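Local structure of putative short-chain dehydrogenase/reductase (Burkholderia xenovorans, 5K9Z) at residues C[29-32]-C[33-37]; C[111-114]-C[115-119]; C[133-136]-C[137-140]. The protein is a short-chain dehydrogenase/reductase that probably oxidises CH-OH groups or reduces the matching carbonyls with NAD or NADP. All coordinates share one frame; numbering follows the deposited sequence.

In the fold
All three interactions are local contacts within helices of a Rossmann-type fold. Interaction 1 lies on helix 26-37 and is mostly buried. Interactions 2 and 3 share the long helix 110-138, one near its start and one at its end, with centres about 30 Å apart. Interaction 2 is partly buried and reaches the second subunit, whereas interaction 3 is a surface contact. The chemistry follows the place. Small and apolar side chains pack helix 26-37 against strand 41-46. A tryptophan-leucine CH-pi contact and a threonine hydroxyl mark 111-119. At 133-140 the bonds across the contact become weak, and the chain leaves helical geometry at a glycine with positive phi.

Interaction 1 of 3, residues C[29-32]-C[33-37]; sequences AATA and RLMAQ
Arg-33 and Ala-29 meet through a backbone bond in helix 26-37, the helix of the beta-alpha-beta unit formed with strands 17-21 and 41-46. Arg-33 N lies 2.9 Å from Ala-29 O, with an N-H...O angle of 168°. Three more i to i+4 bonds continue the alpha-helix. They run from Leu-34 N to Ala-30 O, from Met-35 N to Thr-31 O, and from Ala-36 N to Ala-32 O.

The polar ends of the side chains bond beyond this turn. Thr-31 OG1 is hydrogen-bonded to Ile-27 O, one turn earlier. Arg-33 NH2 forms a salt bridge with Glu-58, at the end of helix 49-58. The arginine stem runs past the preceding turn, and its CG is 3.3 Å from Ala-29 O. The chain then bends at chi3 (-137°). This brings NH1 to 4.2 Å from Ala-29 CB.

The apolar contact pairs Thr-31 with Met-35. Their side chains lie side by side and point the same way. Both touch helix 225-236, Thr-31 at Ala-229 and Leu-232, Met-35 at Val-233. Ala-32, Met-35 and Ala-36 pack on Val-42 of strand 41-46, and Ala-32 also touches Leu-44.

Thr-31 has OG1 beside its backbone N and CG2 anti to it (chi1 -57°), which turns this methyl toward Met-35. The methionine chain is extended beyond CG and runs along it. Thr-31 CG2 thus lies 3.9 Å from Met-35 SD and 3.8 Å from Met-35 CE.

Interaction 2 of 3, residues C[111-114]-C[115-119]; sequences AAWH and ATLGV
Trp-113 and Leu-117 are one turn apart near the start of helix 110-138, and Leu-117 lies over one face of the indole. The contact is of the CH-pi kind. Leu-117 CD1 is 4.3 Å from the centroid of the Trp-113 six-membered ring and only 3° off the ring normal, so it sits over the middle of that ring. Leu-117 CD2 lies over the rim on the same face, by CZ2 and NE1, at 3.6 Å from Trp-113 CE2. With CG anti to the backbone N (chi1 172°), the Trp-113 indole stands out from the helix, and the Leu-117 methyls reach back one turn over its face.

The hydrogen bonds are those of an alpha-helix, with one addition. Ala-115 N, Thr-116 N, Leu-117 N and Gly-118 N each bond to the carbonyl four residues back. Thr-116 OG1 also donates to Ala-112 O, at 2.9 Å. Thr-116 N reaches Ala-112 O at 3.0 Å. The two donors approach from opposite faces of the carbonyl plane, so one oxygen is gripped twice. The same hydroxyl has a further hydrogen bond with Ala-101 N, which ties strand 100-102 to the helix.

Ala-111, Ala-112, Ala-115 and Thr-116 pack on the second subunit, the last three on its Phe-272. Trp-113, Thr-116 and Leu-117 touch helix 159-179 of the same chain, at Ala-160, Ser-163 and Ala-164. Thr-116 thus meets both, with Ala-160 as its partner in its own chain. This first part of helix 110-138 lies between its own helix 159-179 and the partner subunit.

Interaction 3 of 3, residues C[133-136]-C[137-140]; sequences RAMV and KQGS
Met-135 and Gly-139 are joined at the C-terminal end of helix 110-138, where the helical bonding gives out. Gly-139 N is 3.0 Å from Met-135 O, but the N-H...O angle is only 127° and the bond is weak. A second weak bond runs from the same Gly-139 N to Val-136 O, at 3.3 Å. One N-H is thus shared between two carbonyls. Gly-139 has positive phi (75°) and is the residue at which the chain leaves the helix.

The Gln-138 side chain crosses that of Met-135 at a slant. Its NE2 is 4.1 Å from Met-135 CG. The same NE2 makes a weak bond to Ser-140 O, at 3.1 Å, across the turn. Its stronger partner is Leu-89 O, outside this turn. Together these bonds hold the amide beside the departing chain. Met-135 CB also comes near, 3.5 Å from Ser-140 O. On another side the Lys-137 stem lies along the preceding turn, with CG 3.7 Å from Arg-133 O.

Two loops pack against the turn. Met-135 packs on Leu-89, and Gln-138 and Ser-140 on Arg-88. Arg-88 and Leu-89 lie in the loop between helix 72-86 and strand 91-94. Val-136 touches Arg-182, in the loop between helix 159-179 and strand 184-191. The chain then runs straight into strand 141-146 of the central parallel sheet, beside strand 91-94.

Interaction 1 of 3, residues C[29-32]-C[33-37]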
loop_
_atom_site.group_PDB
_atom_site.type_symbol
_atom_site.label_atom_id
_atom_site.label_comp_id
_atom_site.label_asym_id
_atom_site.label_seq_id
_atom_site.Cartn_x
_atom_site.Cartn_y
_atom_site.Cartn_z
ATOM N N ALA C 29 -19.719 -9.035 -17.507
ATOM C CA ALA C 29 -20.047 -9.938 -18.608
ATOM C C ALA C 29 -18.942 -10.970 -18.828
ATOM O O ALA C 29 -19.219 -12.161 -19.016
ATOM C CB ALA C 29 -20.296 -9.134 -19.883
ATOM N N ALA C 30 -17.680 -10.520 -18.829
ATOM C CA ALA C 30 -16.549 -11.436 -18.987
ATOM C C ALA C 30 -16.526 -12.472 -17.873
ATOM O O ALA C 30 -16.171 -13.635 -18.103
ATOM C CB ALA C 30 -15.232 -10.659 -19.006
ATOM N N THR C 31 -16.886 -12.060 -16.655
ATOM C CA THR C 31 -16.922 -12.981 -15.522
ATOM C C THR C 31 -18.066 -13.975 -15.659
ATOM O O THR C 31 -17.892 -15.171 -15.398
ATOM C CB THR C 31 -17.051 -12.203 -14.206
ATOM O OG1 THR C 31 -15.967 -11.273 -14.081
ATOM C CG2 THR C 31 -17.034 -13.160 -12.995
ATOM N N ALA C 32 -19.249 -13.497 -16.043
ATOM C CA ALA C 32 -20.363 -14.407 -16.288
ATOM C C ALA C 32 -20.000 -15.437 -17.351
ATOM O O ALA C 32 -20.250 -16.635 -17.176
ATOM C CB ALA C 32 -21.609 -13.623 -16.705
ATOM N N ARG C 33 -19.405 -14.990 -18.461
ATOM C CA ARG C 33 -19.001 -15.917 -19.513
ATOM C C ARG C 33 -18.006 -16.949 -18.988
ATOM O O ARG C 33 -18.155 -18.150 -19.233
ATOM C CB ARG C 33 -18.377 -15.168 -20.694
ATOM C CG ARG C 33 -19.335 -14.345 -21.498
ATOM C CD ARG C 33 -18.664 -13.763 -22.741
ATOM N NE ARG C 33 -19.066 -12.370 -22.920
ATOM C CZ ARG C 33 -20.010 -11.964 -23.760
ATOM N NH1 ARG C 33 -20.315 -10.671 -23.843
ATOM N NH2 ARG C 33 -20.649 -12.848 -24.519
ATOM N N LEU C 34 -16.961 -16.497 -18.292
ATOM C CA LEU C 34 -15.917 -17.438 -17.898
ATOM C C LEU C 34 -16.429 -18.413 -16.846
ATOM O O LEU C 34 -16.113 -19.606 -16.895
ATOM C CB LEU C 34 -14.679 -16.701 -17.392
ATOM C CG LEU C 34 -13.508 -17.628 -17.018
ATOM C CD1 LEU C 34 -13.109 -18.522 -18.179
ATOM C CD2 LEU C 34 -12.308 -16.830 -16.524
ATOM N N MET C 35 -17.221 -17.930 -15.893
ATOM C CA MET C 35 -17.756 -18.832 -14.874
ATOM C C MET C 35 -18.685 -19.872 -15.491
ATOM O O MET C 35 -18.660 -21.046 -15.100
ATOM C CB MET C 35 -18.465 -18.035 -13.786
ATOM C CG MET C 35 -17.489 -17.250 -12.909
ATOM S SD MET C 35 -18.313 -16.506 -11.483
ATOM C CE MET C 35 -16.894 -16.042 -10.491
ATOM N N ALA C 36 -19.492 -19.467 -16.477
ATOM C CA ALA C 36 -20.312 -20.433 -17.205
ATOM C C ALA C 36 -19.441 -21.450 -17.933
ATOM O O ALA C 36 -19.723 -22.652 -17.913
ATOM C CB ALA C 36 -21.233 -19.708 -18.189
ATOM N N GLN C 37 -18.385 -20.979 -18.598
ATOM C CA GLN C 37 -17.438 -21.869 -19.261
ATOM C C GLN C 37 -16.762 -22.819 -18.277
ATOM O O GLN C 37 -16.438 -23.958 -18.635
ATOM C CB GLN C 37 -16.406 -21.030 -20.010
ATOM C CG GLN C 37 -15.376 -21.803 -20.799
ATOM C CD GLN C 37 -14.357 -20.876 -21.430
ATOM O OE1 GLN C 37 -14.706 -19.781 -21.884
ATOM N NE2 GLN C 37 -13.092 -21.291 -21.442
#

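Interaction 2 of 3, residues C[111-114]-C[115-119]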
loop_
_atom_site.group_PDB
_atom_site.type_symbol
_atom_site.label_atom_id
_atom_site.label_comp_id
_atom_site.label_asym_id
_atom_site.label_seq_id
_atom_site.Cartn_x
_atom_site.Cartn_y
_atom_site.Cartn_z
ATOM N N ALA C 111 -25.381 15.121 -3.189
ATOM C CA ALA C 111 -26.173 14.201 -3.998
ATOM C C ALA C 111 -25.273 13.343 -4.883
ATOM O O ALA C 111 -25.467 12.125 -4.984
ATOM C CB ALA C 111 -27.196 14.988 -4.834
ATOM N N ALA C 112 -24.271 13.954 -5.521
ATOM C CA ALA C 112 -23.340 13.176 -6.331
ATOM C C ALA C 112 -22.505 12.237 -5.465
ATOM O O ALA C 112 -22.270 11.087 -5.845
ATOM C CB ALA C 112 -22.436 14.102 -7.142
ATOM N N TRP C 113 -22.061 12.713 -4.296
ATOM C CA TRP C 113 -21.336 11.872 -3.347
ATOM C C TRP C 113 -22.167 10.650 -2.962
ATOM O O TRP C 113 -21.699 9.507 -3.067
ATOM C CB TRP C 113 -20.957 12.724 -2.122
ATOM C CG TRP C 113 -20.363 12.007 -0.958
ATOM C CD1 TRP C 113 -20.993 11.632 0.196
ATOM C CD2 TRP C 113 -18.996 11.591 -0.824
ATOM N NE1 TRP C 113 -20.097 11.001 1.036
ATOM C CE2 TRP C 113 -18.869 10.965 0.430
ATOM C CE3 TRP C 113 -17.865 11.694 -1.650
ATOM C CZ2 TRP C 113 -17.659 10.431 0.880
ATOM C CZ3 TRP C 113 -16.660 11.165 -1.202
ATOM C CH2 TRP C 113 -16.572 10.530 0.048
ATOM N N HIS C 114 -23.421 10.875 -2.538
ATOM C CA HIS C 114 -24.279 9.780 -2.089
ATOM C C HIS C 114 -24.658 8.834 -3.222
ATOM O O HIS C 114 -24.723 7.618 -3.013
ATOM C CB HIS C 114 -25.547 10.323 -1.409
ATOM C CG HIS C 114 -25.290 10.912 -0.057
ATOM N ND1 HIS C 114 -25.699 12.178 0.294
ATOM C CD2 HIS C 114 -24.587 10.439 0.999
ATOM C CE1 HIS C 114 -25.308 12.440 1.528
ATOM N NE2 HIS C 114 -24.620 11.405 1.974
ATOM N N ALA C 115 -24.961 9.367 -4.414
ATOM C CA ALA C 115 -25.260 8.491 -5.544
ATOM C C ALA C 115 -24.081 7.573 -5.866
ATOM O O ALA C 115 -24.275 6.390 -6.171
ATOM C CB ALA C 115 -25.632 9.311 -6.781
ATOM N N THR C 116 -22.855 8.107 -5.826
ATOM C CA THR C 116 -21.681 7.292 -6.138
ATOM C C THR C 116 -21.509 6.181 -5.109
ATOM O O THR C 116 -21.371 5.007 -5.464
ATOM C CB THR C 116 -20.420 8.158 -6.197
ATOM O OG1 THR C 116 -20.575 9.179 -7.187
ATOM C CG2 THR C 116 -19.166 7.294 -6.558
ATOM N N LEU C 117 -21.563 6.537 -3.821
ATOM C CA LEU C 117 -21.373 5.554 -2.754
ATOM C C LEU C 117 -22.519 4.544 -2.692
ATOM O O LEU C 117 -22.308 3.405 -2.263
ATOM C CB LEU C 117 -21.194 6.274 -1.416
ATOM C CG LEU C 117 -19.748 6.619 -0.996
ATOM C CD1 LEU C 117 -18.967 7.332 -2.072
ATOM C CD2 LEU C 117 -19.782 7.477 0.257
ATOM N N GLY C 118 -23.722 4.932 -3.140
ATOM C CA GLY C 118 -24.840 3.997 -3.142
ATOM C C GLY C 118 -24.571 2.789 -4.016
ATOM O O GLY C 118 -24.853 1.651 -3.627
ATOM N N VAL C 119 -23.965 3.018 -5.183
ATOM C CA VAL C 119 -23.616 1.938 -6.094
ATOM C C VAL C 119 -22.324 1.243 -5.648
ATOM O O VAL C 119 -22.253 0.008 -5.567
ATOM C CB VAL C 119 -23.484 2.480 -7.535
ATOM C CG1 VAL C 119 -23.053 1.384 -8.470
ATOM C CG2 VAL C 119 -24.802 3.173 -8.026
#

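Interaction 3 of 3, residues C[133-136]-C[137-140]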
loop_
_atom_site.group_PDB
_atom_site.type_symbol
_atom_site.label_atom_id
_atom_site.label_comp_id
_atom_site.label_asym_id
_atom_site.label_seq_id
_atom_site.Cartn_x
_atom_site.Cartn_y
_atom_site.Cartn_z
ATOM N N ARG C 133 -25.946 -14.437 4.213
ATOM C CA ARG C 133 -27.115 -15.083 4.801
ATOM C C ARG C 133 -27.366 -16.443 4.168
ATOM O O ARG C 133 -27.694 -17.409 4.863
ATOM C CB ARG C 133 -28.353 -14.201 4.646
ATOM C CG ARG C 133 -28.442 -13.040 5.601
ATOM C CD ARG C 133 -29.745 -12.237 5.350
ATOM N NE ARG C 133 -29.914 -11.188 6.347
ATOM C CZ ARG C 133 -31.021 -10.463 6.500
ATOM N NH1 ARG C 133 -32.071 -10.673 5.710
ATOM N NH2 ARG C 133 -31.074 -9.531 7.447
ATOM N N ALA C 134 -27.253 -16.535 2.846
ATOM C CA ALA C 134 -27.421 -17.840 2.210
ATOM C C ALA C 134 -26.237 -18.756 2.514
ATOM O O ALA C 134 -26.406 -19.968 2.698
ATOM C CB ALA C 134 -27.617 -17.664 0.701
ATOM N N MET C 135 -25.033 -18.192 2.591
ATOM C CA MET C 135 -23.833 -19.019 2.597
ATOM C C MET C 135 -23.516 -19.582 3.974
ATOM O O MET C 135 -23.025 -20.712 4.066
ATOM C CB MET C 135 -22.644 -18.230 2.050
ATOM C CG MET C 135 -22.767 -17.982 0.555
ATOM S SD MET C 135 -21.481 -16.862 -0.004
ATOM C CE MET C 135 -21.826 -16.772 -1.763
ATOM N N VAL C 136 -23.770 -18.826 5.052
ATOM C CA VAL C 136 -23.458 -19.372 6.372
ATOM C C VAL C 136 -24.313 -20.598 6.651
ATOM O O VAL C 136 -23.894 -21.491 7.395
ATOM C CB VAL C 136 -23.598 -18.322 7.500
ATOM C CG1 VAL C 136 -22.621 -17.166 7.279
ATOM C CG2 VAL C 136 -25.020 -17.825 7.622
ATOM N N LYS C 137 -25.495 -20.689 6.036
ATOM C CA LYS C 137 -26.298 -21.906 6.165
ATOM C C LYS C 137 -25.621 -23.091 5.483
ATOM O O LYS C 137 -25.643 -24.210 6.009
ATOM C CB LYS C 137 -27.691 -21.688 5.576
ATOM C CG LYS C 137 -28.557 -20.673 6.316
ATOM C CD LYS C 137 -29.924 -20.537 5.649
ATOM C CE LYS C 137 -30.807 -19.506 6.341
ATOM N NZ LYS C 137 -31.388 -20.039 7.603
ATOM N N GLN C 138 -25.017 -22.865 4.312
ATOM C CA GLN C 138 -24.278 -23.917 3.611
ATOM C C GLN C 138 -23.020 -24.345 4.362
ATOM O O GLN C 138 -22.565 -25.483 4.207
ATOM C CB GLN C 138 -23.883 -23.434 2.205
ATOM C CG GLN C 138 -25.038 -23.332 1.215
ATOM C CD GLN C 138 -24.786 -22.323 0.093
ATOM O OE1 GLN C 138 -25.731 -21.904 -0.589
ATOM N NE2 GLN C 138 -23.516 -21.923 -0.099
ATOM N N GLY C 139 -22.413 -23.441 5.129
ATOM C CA GLY C 139 -21.083 -23.692 5.644
ATOM C C GLY C 139 -19.994 -23.537 4.607
ATOM O O GLY C 139 -18.895 -24.062 4.795
ATOM N N SER C 140 -20.270 -22.849 3.498
ATOM C CA SER C 140 -19.274 -22.646 2.453
ATOM C C SER C 140 -19.768 -21.541 1.532
ATOM O O SER C 140 -20.960 -21.222 1.496
ATOM C CB SER C 140 -19.012 -23.914 1.633
ATOM O OG SER C 140 -20.165 -24.228 0.862
#